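Local coordinates for diaminopimelate decarboxylase (Phaeodactylum tricornutum, PDB 7JPJ), which probably catalyses the pyridoxal 5'-phosphate-dependent decarboxylation of diaminopimelate that yields lysine, and works as an obligate dimer, at residues 329-343 with 378-392. Sequence-based numbering, arbitrary orientation.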
ATOM      1  N   HIS A 329      -6.542 -13.573  -7.154  1.00 18.82           N
ATOM      2  CA  HIS A 329      -5.860 -13.543  -8.435  1.00 19.02           C
ATOM      3  C   HIS A 329      -5.632 -14.964  -8.938  1.00 20.05           C
ATOM      4  O   HIS A 329      -5.442 -15.888  -8.139  1.00 20.52           O
ATOM      5  CB  HIS A 329      -4.510 -12.823  -8.340  1.00 18.94           C
ATOM      6  CG  HIS A 329      -4.624 -11.344  -8.139  1.00 18.06           C
ATOM      7  ND1 HIS A 329      -3.977 -10.431  -8.944  1.00 18.03           N
ATOM      8  CD2 HIS A 329      -5.300 -10.620  -7.216  1.00 17.48           C
ATOM      9  CE1 HIS A 329      -4.257  -9.208  -8.533  1.00 17.00           C
ATOM     10  NE2 HIS A 329      -5.057  -9.294  -7.486  1.00 16.84           N
ATOM     11  N   PRO A 330      -5.653 -15.172 -10.255  1.00 19.25           N
ATOM     12  CA  PRO A 330      -5.334 -16.501 -10.796  1.00 19.74           C
ATOM     13  C   PRO A 330      -3.875 -16.844 -10.537  1.00 20.31           C
ATOM     14  O   PRO A 330      -2.979 -16.034 -10.785  1.00 20.53           O
ATOM     15  CB  PRO A 330      -5.625 -16.361 -12.297  1.00 19.89           C
ATOM     16  CG  PRO A 330      -6.356 -15.064 -12.454  1.00 19.74           C
ATOM     17  CD  PRO A 330      -5.943 -14.196 -11.316  1.00 19.07           C
ATOM     18  N   ILE A 331      -3.640 -18.054 -10.037  1.00 19.84           N
ATOM     19  CA  ILE A 331      -2.315 -18.481  -9.604  1.00 20.22           C
ATOM     20  C   ILE A 331      -1.972 -19.799 -10.280  1.00 20.06           C
ATOM     21  O   ILE A 331      -2.738 -20.765 -10.198  1.00 19.85           O
ATOM     22  CB  ILE A 331      -2.242 -18.621  -8.073  1.00 20.28           C
ATOM     23  CG1 ILE A 331      -2.491 -17.263  -7.414  1.00 19.98           C
ATOM     24  CG2 ILE A 331      -0.900 -19.192  -7.660  1.00 20.51           C
ATOM     25  CD1 ILE A 331      -2.816 -17.344  -5.946  1.00 20.02           C
ATOM     26  N   THR A 332      -0.823 -19.836 -10.948  1.00 19.72           N
ATOM     27  CA  THR A 332      -0.312 -21.038 -11.588  1.00 19.61           C
ATOM     28  C   THR A 332       1.117 -21.270 -11.128  1.00 19.70           C
ATOM     29  O   THR A 332       1.916 -20.329 -11.057  1.00 19.89           O
ATOM     30  CB  THR A 332      -0.361 -20.926 -13.118  1.00 19.93           C
ATOM     31  OG1 THR A 332      -1.724 -20.851 -13.551  1.00 20.00           O
ATOM     32  CG2 THR A 332       0.299 -22.132 -13.768  1.00 21.00           C
ATOM     33  N   ILE A 333       1.436 -22.521 -10.811  1.00 19.72           N
ATOM     34  CA  ILE A 333       2.771 -22.911 -10.376  1.00 19.99           C
ATOM     35  C   ILE A 333       3.424 -23.705 -11.496  1.00 21.53           C
ATOM     36  O   ILE A 333       2.898 -24.741 -11.921  1.00 22.68           O
ATOM     37  CB  ILE A 333       2.725 -23.719  -9.073  1.00 19.91           C
ATOM     38  CG1 ILE A 333       2.342 -22.802  -7.913  1.00 19.03           C
ATOM     39  CG2 ILE A 333       4.066 -24.395  -8.819  1.00 20.56           C
ATOM     40  CD1 ILE A 333       2.085 -23.536  -6.629  1.00 19.17           C
ATOM     41  N   LEU A 334       4.569 -23.219 -11.975  1.00 21.06           N
ATOM     42  CA  LEU A 334       5.332 -23.835 -13.049  1.00 22.70           C
ATOM     43  C   LEU A 334       6.652 -24.388 -12.517  1.00 23.30           C
ATOM     44  O   LEU A 334       7.170 -23.897 -11.509  1.00 22.32           O
ATOM     45  CB  LEU A 334       5.615 -22.829 -14.171  1.00 22.92           C
ATOM     46  CG  LEU A 334       4.367 -22.249 -14.842  1.00 22.48           C
ATOM     47  CD1 LEU A 334       4.721 -21.058 -15.718  1.00 22.44           C
ATOM     48  CD2 LEU A 334       3.646 -23.322 -15.645  1.00 23.89           C
ATOM     49  N   PRO A 335       7.216 -25.408 -13.165  1.00 21.46           N
ATOM     50  CA  PRO A 335       8.474 -25.987 -12.672  1.00 21.98           C
ATOM     51  C   PRO A 335       9.624 -25.000 -12.794  1.00 21.58           C
ATOM     52  O   PRO A 335       9.807 -24.359 -13.832  1.00 21.53           O
ATOM     53  CB  PRO A 335       8.683 -27.208 -13.574  1.00 23.36           C
ATOM     54  CG  PRO A 335       7.910 -26.895 -14.814  1.00 23.42           C
ATOM     55  CD  PRO A 335       6.712 -26.120 -14.353  1.00 22.41           C
ATOM     56  N   GLY A 336      10.405 -24.885 -11.718  1.00 23.44           N
ATOM     57  CA  GLY A 336      11.625 -24.092 -11.742  1.00 22.48           C
ATOM     58  C   GLY A 336      12.661 -24.581 -12.733  1.00 22.69           C
ATOM     59  O   GLY A 336      13.671 -23.900 -12.942  1.00 22.26           O
ATOM     60  N   SER A 337      12.443 -25.749 -13.337  1.00 23.44           N
ATOM     61  CA  SER A 337      13.325 -26.213 -14.400  1.00 23.74           C
ATOM     62  C   SER A 337      13.139 -25.389 -15.668  1.00 23.89           C
ATOM     63  O   SER A 337      14.104 -25.131 -16.397  1.00 23.87           O
ATOM     64  CB  SER A 337      13.066 -27.690 -14.679  1.00 24.49           C
ATOM     65  OG  SER A 337      13.216 -27.975 -16.058  1.00 24.92           O
ATOM     66  N   GLY A 338      11.910 -24.963 -15.944  1.00 24.48           N
ATOM     67  CA  GLY A 338      11.602 -24.281 -17.180  1.00 24.84           C
ATOM     68  C   GLY A 338      11.215 -25.192 -18.322  1.00 25.61           C
ATOM     69  O   GLY A 338      10.981 -24.700 -19.435  1.00 25.93           O
ATOM     70  N   ASN A 339      11.142 -26.500 -18.088  1.00 27.60           N
ATOM     71  CA  ASN A 339      10.761 -27.466 -19.109  1.00 28.38           C
ATOM     72  C   ASN A 339       9.287 -27.811 -18.959  1.00 28.93           C
ATOM     73  O   ASN A 339       8.839 -28.180 -17.868  1.00 28.96           O
ATOM     74  CB  ASN A 339      11.607 -28.735 -19.006  1.00 28.44           C
ATOM     75  CG  ASN A 339      13.097 -28.458 -19.092  1.00 28.76           C
ATOM     76  OD1 ASN A 339      13.914 -29.269 -18.651  1.00 29.71           O
ATOM     77  ND2 ASN A 339      13.459 -27.318 -19.672  1.00 28.03           N
ATOM     78  N   SER A 340       8.537 -27.697 -20.057  1.00 25.90           N
ATOM     79  CA  SER A 340       7.130 -28.074 -20.032  1.00 26.28           C
ATOM     80  C   SER A 340       6.928 -29.565 -19.805  1.00 26.61           C
ATOM     81  O   SER A 340       5.794 -29.987 -19.559  1.00 26.90           O
ATOM     82  CB  SER A 340       6.448 -27.648 -21.332  1.00 26.64           C
ATOM     83  OG  SER A 340       6.701 -26.283 -21.612  1.00 26.37           O
ATOM     84  N   ALA A 341       7.990 -30.367 -19.884  1.00 26.84           N
ATOM     85  CA  ALA A 341       7.877 -31.783 -19.566  1.00 27.67           C
ATOM     86  C   ALA A 341       7.785 -32.032 -18.065  1.00 27.28           C
ATOM     87  O   ALA A 341       7.277 -33.080 -17.654  1.00 28.14           O
ATOM     88  CB  ALA A 341       9.063 -32.549 -20.151  1.00 29.02           C
ATOM     89  N   ASP A 342       8.256 -31.095 -17.242  1.00 27.74           N
ATOM     90  CA  ASP A 342       8.245 -31.246 -15.794  1.00 27.66           C
ATOM     91  C   ASP A 342       7.000 -30.663 -15.140  1.00 27.89           C
ATOM     92  O   ASP A 342       6.978 -30.508 -13.915  1.00 27.78           O
ATOM     93  CB  ASP A 342       9.491 -30.600 -15.182  1.00 26.95           C
ATOM     94  CG  ASP A 342      10.772 -31.091 -15.816  1.00 26.85           C
ATOM     95  OD1 ASP A 342      10.805 -32.256 -16.272  1.00 28.20           O
ATOM     96  OD2 ASP A 342      11.751 -30.318 -15.852  1.00 26.31           O
ATOM     97  N   VAL A 343       5.969 -30.333 -15.919  1.00 25.25           N
ATOM     98  CA  VAL A 343       4.728 -29.848 -15.320  1.00 25.45           C
ATOM     99  C   VAL A 343       4.084 -30.947 -14.481  1.00 25.83           C
ATOM    100  O   VAL A 343       3.788 -30.752 -13.296  1.00 25.84           O
ATOM    101  CB  VAL A 343       3.769 -29.326 -16.403  1.00 25.66           C
ATOM    102  CG1 VAL A 343       2.492 -28.803 -15.766  1.00 25.81           C
ATOM    103  CG2 VAL A 343       4.443 -28.238 -17.225  1.00 25.31           C
ATOM    104  N   LEU A 378      -3.347 -26.146  -6.475  1.00 23.03           N
ATOM    105  CA  LEU A 378      -2.339 -25.837  -7.479  1.00 22.76           C
ATOM    106  C   LEU A 378      -1.456 -27.057  -7.705  1.00 23.21           C
ATOM    107  O   LEU A 378      -1.611 -28.095  -7.056  1.00 23.69           O
ATOM    108  CB  LEU A 378      -1.491 -24.625  -7.070  1.00 22.22           C
ATOM    109  CG  LEU A 378      -2.226 -23.470  -6.398  1.00 21.60           C
ATOM    110  CD1 LEU A 378      -1.280 -22.676  -5.513  1.00 21.22           C
ATOM    111  CD2 LEU A 378      -2.866 -22.578  -7.445  1.00 20.86           C
ATOM    112  N   ARG A 379      -0.530 -26.926  -8.652  1.00 21.25           N
ATOM    113  CA  ARG A 379       0.464 -27.966  -8.869  1.00 21.84           C
ATOM    114  C   ARG A 379       1.355 -28.089  -7.642  1.00 21.49           C
ATOM    115  O   ARG A 379       1.752 -27.086  -7.043  1.00 20.47           O
ATOM    116  CB  ARG A 379       1.304 -27.645 -10.108  1.00 21.64           C
ATOM    117  CG  ARG A 379       2.525 -28.539 -10.297  1.00 22.24           C
ATOM    118  CD  ARG A 379       3.381 -28.075 -11.467  1.00 22.05           C
ATOM    119  NE  ARG A 379       4.636 -28.817 -11.572  1.00 22.68           N
ATOM    120  CZ  ARG A 379       5.770 -28.452 -10.979  1.00 22.19           C
ATOM    121  NH1 ARG A 379       5.807 -27.357 -10.234  1.00 21.02           N
ATOM    122  NH2 ARG A 379       6.868 -29.183 -11.127  1.00 23.02           N
ATOM    123  N   ALA A 380       1.644 -29.326  -7.251  1.00 21.18           N
ATOM    124  CA  ALA A 380       2.578 -29.571  -6.161  1.00 21.10           C
ATOM    125  C   ALA A 380       3.885 -28.846  -6.430  1.00 20.33           C
ATOM    126  O   ALA A 380       4.502 -29.023  -7.484  1.00 20.61           O
ATOM    127  CB  ALA A 380       2.819 -31.070  -6.001  1.00 22.53           C
ATOM    128  N   ALA A 381       4.294 -28.009  -5.484  1.00 20.30           N
ATOM    129  CA  ALA A 381       5.432 -27.123  -5.668  1.00 19.59           C
ATOM    130  C   ALA A 381       6.582 -27.555  -4.772  1.00 19.99           C
ATOM    131  O   ALA A 381       6.401 -27.736  -3.563  1.00 20.10           O
ATOM    132  CB  ALA A 381       5.050 -25.671  -5.370  1.00 18.92           C
ATOM    133  N   ALA A 382       7.751 -27.735  -5.372  1.00 20.49           N
ATOM    134  CA  ALA A 382       8.990 -27.848  -4.627  1.00 20.04           C
ATOM    135  C   ALA A 382       9.631 -26.471  -4.496  1.00 19.08           C
ATOM    136  O   ALA A 382       9.287 -25.528  -5.213  1.00 18.64           O
ATOM    137  CB  ALA A 382       9.952 -28.817  -5.311  1.00 19.98           C
ATOM    138  N   VAL A 383      10.569 -26.361  -3.557  1.00 19.98           N
ATOM    139  CA  VAL A 383      11.296 -25.111  -3.387  1.00 19.07           C
ATOM    140  C   VAL A 383      12.127 -24.851  -4.636  1.00 18.41           C
ATOM    141  O   VAL A 383      12.907 -25.708  -5.073  1.00 18.65           O
ATOM    142  CB  VAL A 383      12.168 -25.158  -2.125  1.00 19.23           C
ATOM    143  CG1 VAL A 383      13.073 -23.938  -2.060  1.00 18.38           C
ATOM    144  CG2 VAL A 383      11.290 -25.246  -0.885  1.00 20.01           C
ATOM    145  N   GLY A 384      11.951 -23.671  -5.224  1.00 20.59           N
ATOM    146  CA  GLY A 384      12.561 -23.322  -6.490  1.00 19.99           C
ATOM    147  C   GLY A 384      11.585 -23.234  -7.642  1.00 20.30           C
ATOM    148  O   GLY A 384      11.961 -22.742  -8.715  1.00 20.01           O
ATOM    149  N   ASP A 385      10.350 -23.693  -7.463  1.00 19.48           N
ATOM    150  CA  ASP A 385       9.354 -23.601  -8.516  1.00 20.02           C
ATOM    151  C   ASP A 385       8.824 -22.174  -8.623  1.00 19.35           C
ATOM    152  O   ASP A 385       8.873 -21.387  -7.674  1.00 18.68           O
ATOM    153  CB  ASP A 385       8.202 -24.574  -8.258  1.00 21.19           C
ATOM    154  CG  ASP A 385       8.591 -26.018  -8.513  1.00 21.63           C
ATOM    155  OD1 ASP A 385       9.548 -26.253  -9.279  1.00 21.32           O
ATOM    156  OD2 ASP A 385       7.940 -26.918  -7.942  1.00 22.39           O
ATOM    157  N   ILE A 386       8.309 -21.849  -9.801  1.00 19.46           N
ATOM    158  CA  ILE A 386       7.837 -20.504 -10.104  1.00 18.92           C
ATOM    159  C   ILE A 386       6.348 -20.418  -9.805  1.00 19.66           C
ATOM    160  O   ILE A 386       5.571 -21.287 -10.218  1.00 20.95           O
ATOM    161  CB  ILE A 386       8.124 -20.146 -11.571  1.00 19.11           C
ATOM    162  CG1 ILE A 386       9.621 -20.252 -11.858  1.00 18.59           C
ATOM    163  CG2 ILE A 386       7.595 -18.762 -11.900  1.00 18.65           C
ATOM    164  CD1 ILE A 386       9.953 -20.320 -13.331  1.00 19.28           C
ATOM    165  N   LEU A 387       5.948 -19.375  -9.082  1.00 18.53           N
ATOM    166  CA  LEU A 387       4.543 -19.047  -8.879  1.00 18.91           C
ATOM    167  C   LEU A 387       4.215 -17.808  -9.699  1.00 17.90           C
ATOM    168  O   LEU A 387       4.960 -16.824  -9.665  1.00 16.61           O
ATOM    169  CB  LEU A 387       4.233 -18.809  -7.399  1.00 18.44           C
ATOM    170  CG  LEU A 387       2.745 -18.729  -7.036  1.00 18.94           C
ATOM    171  CD1 LEU A 387       2.469 -19.437  -5.719  1.00 20.03           C
ATOM    172  CD2 LEU A 387       2.261 -17.284  -6.974  1.00 17.23           C
ATOM    173  N   VAL A 388       3.113 -17.859 -10.440  1.00 18.76           N
ATOM    174  CA  VAL A 388       2.719 -16.779 -11.336  1.00 18.14           C
ATOM    175  C   VAL A 388       1.342 -16.286 -10.918  1.00 17.64           C
ATOM    176  O   VAL A 388       0.366 -17.045 -10.961  1.00 18.38           O
ATOM    177  CB  VAL A 388       2.716 -17.227 -12.807  1.00 19.31           C
ATOM    178  CG1 VAL A 388       2.120 -16.141 -13.689  1.00 18.91           C
ATOM    179  CG2 VAL A 388       4.124 -17.572 -13.259  1.00 19.88           C
ATOM    180  N   MET A 389       1.263 -15.020 -10.518  1.00 20.17           N
ATOM    181  CA  MET A 389      -0.002 -14.377 -10.181  1.00 19.63           C
ATOM    182  C   MET A 389      -0.437 -13.543 -11.379  1.00 19.64           C
ATOM    183  O   MET A 389       0.165 -12.505 -11.673  1.00 19.09           O
ATOM    184  CB  MET A 389       0.135 -13.510  -8.931  1.00 18.61           C
ATOM    185  CG  MET A 389      -0.365 -14.171  -7.657  1.00 19.14           C
ATOM    186  SD  MET A 389      -0.216 -13.110  -6.198  1.00 18.29           S
ATOM    187  CE  MET A 389      -1.939 -12.772  -5.840  1.00 18.15           C
ATOM    188  N   ASP A 390      -1.476 -14.002 -12.070  1.00 18.77           N
ATOM    189  CA  ASP A 390      -1.964 -13.326 -13.261  1.00 18.99           C
ATOM    190  C   ASP A 390      -2.948 -12.220 -12.885  1.00 18.29           C
ATOM    191  O   ASP A 390      -3.353 -12.073 -11.730  1.00 17.82           O
ATOM    192  CB  ASP A 390      -2.614 -14.329 -14.212  1.00 19.98           C
ATOM    193  CG  ASP A 390      -1.596 -15.095 -15.035  1.00 20.94           C
ATOM    194  OD1 ASP A 390      -0.660 -14.459 -15.565  1.00 20.97           O
ATOM    195  OD2 ASP A 390      -1.728 -16.331 -15.150  1.00 21.92           O
ATOM    196  N   GLY A 391      -3.330 -11.432 -13.889  1.00 17.82           N
ATOM    197  CA  GLY A 391      -4.196 -10.288 -13.653  1.00 17.58           C
ATOM    198  C   GLY A 391      -3.569  -9.224 -12.782  1.00 17.08           C
ATOM    199  O   GLY A 391      -4.288  -8.477 -12.108  1.00 16.97           O
ATOM    200  N   SER A 392      -2.240  -9.134 -12.778  1.00 16.63           N
ATOM    201  CA  SER A 392      -1.512  -8.230 -11.897  1.00 16.30           C
ATOM    202  C   SER A 392      -0.892  -7.063 -12.658  1.00 16.93           C
ATOM    203  O   SER A 392       0.131  -6.516 -12.241  1.00 17.00           O
ATOM    204  CB  SER A 392      -0.438  -8.996 -11.127  1.00 15.83           C
ATOM    205  OG  SER A 392      -1.013 -10.046 -10.370  1.00 15.55           O
TER
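I333 packs on one face of the strand pair 331-334/386-390 against L378, A381 and L387, and this is the densely filled side of the contact. Its CD1 meets L378 CD1 at 3.6 Å, the two side chains crossing at about a right angle, while CG2, anti to the backbone N, touches A381 CB. I331 extends the same layer, CG2 on L387 CG and CG1 alongside M389 CG; L310 and L312 add to this apolar layer. On the other face L334 and V388 meet more loosely, CD1 to CG2 at 4.3 Å, and helix 14-24 reaches L334 and I386. The strands run antiparallel at 157°, T332-V388 and L334-I386 being the hydrogen-bonded pairs. They belong to the beta domain that, as in other fold-type III decarboxylases, packs beside the TIM barrel, and strand 289-300 flanks 386-390. Past the strand end, around the partly exposed G336, R379 ties the 342-343 backbone to D385. Extended from CG to NE, it gives NE to V343 O (2.7 Å) in the guanidinium plane and NH2 to D342 O, which lies tilted out of that plane, with P335 CB over one face. NH1 forms a salt bridge to D385 OD2 (3.2 Å), meeting it from above the carboxylate plane, opposite the A382 N bond; D385 OD1 links turns 382-385 and 335-338 by taking the G336 N-H almost straight (177°). A methionine in place of R379 would probably leave the V343 and D342 carbonyls without these donors and D385 without its charged mate. At the far end H329, whose side chain lies about 8 Å from a bound D-lysine, gives ND1 to D390 O (3.3 Å).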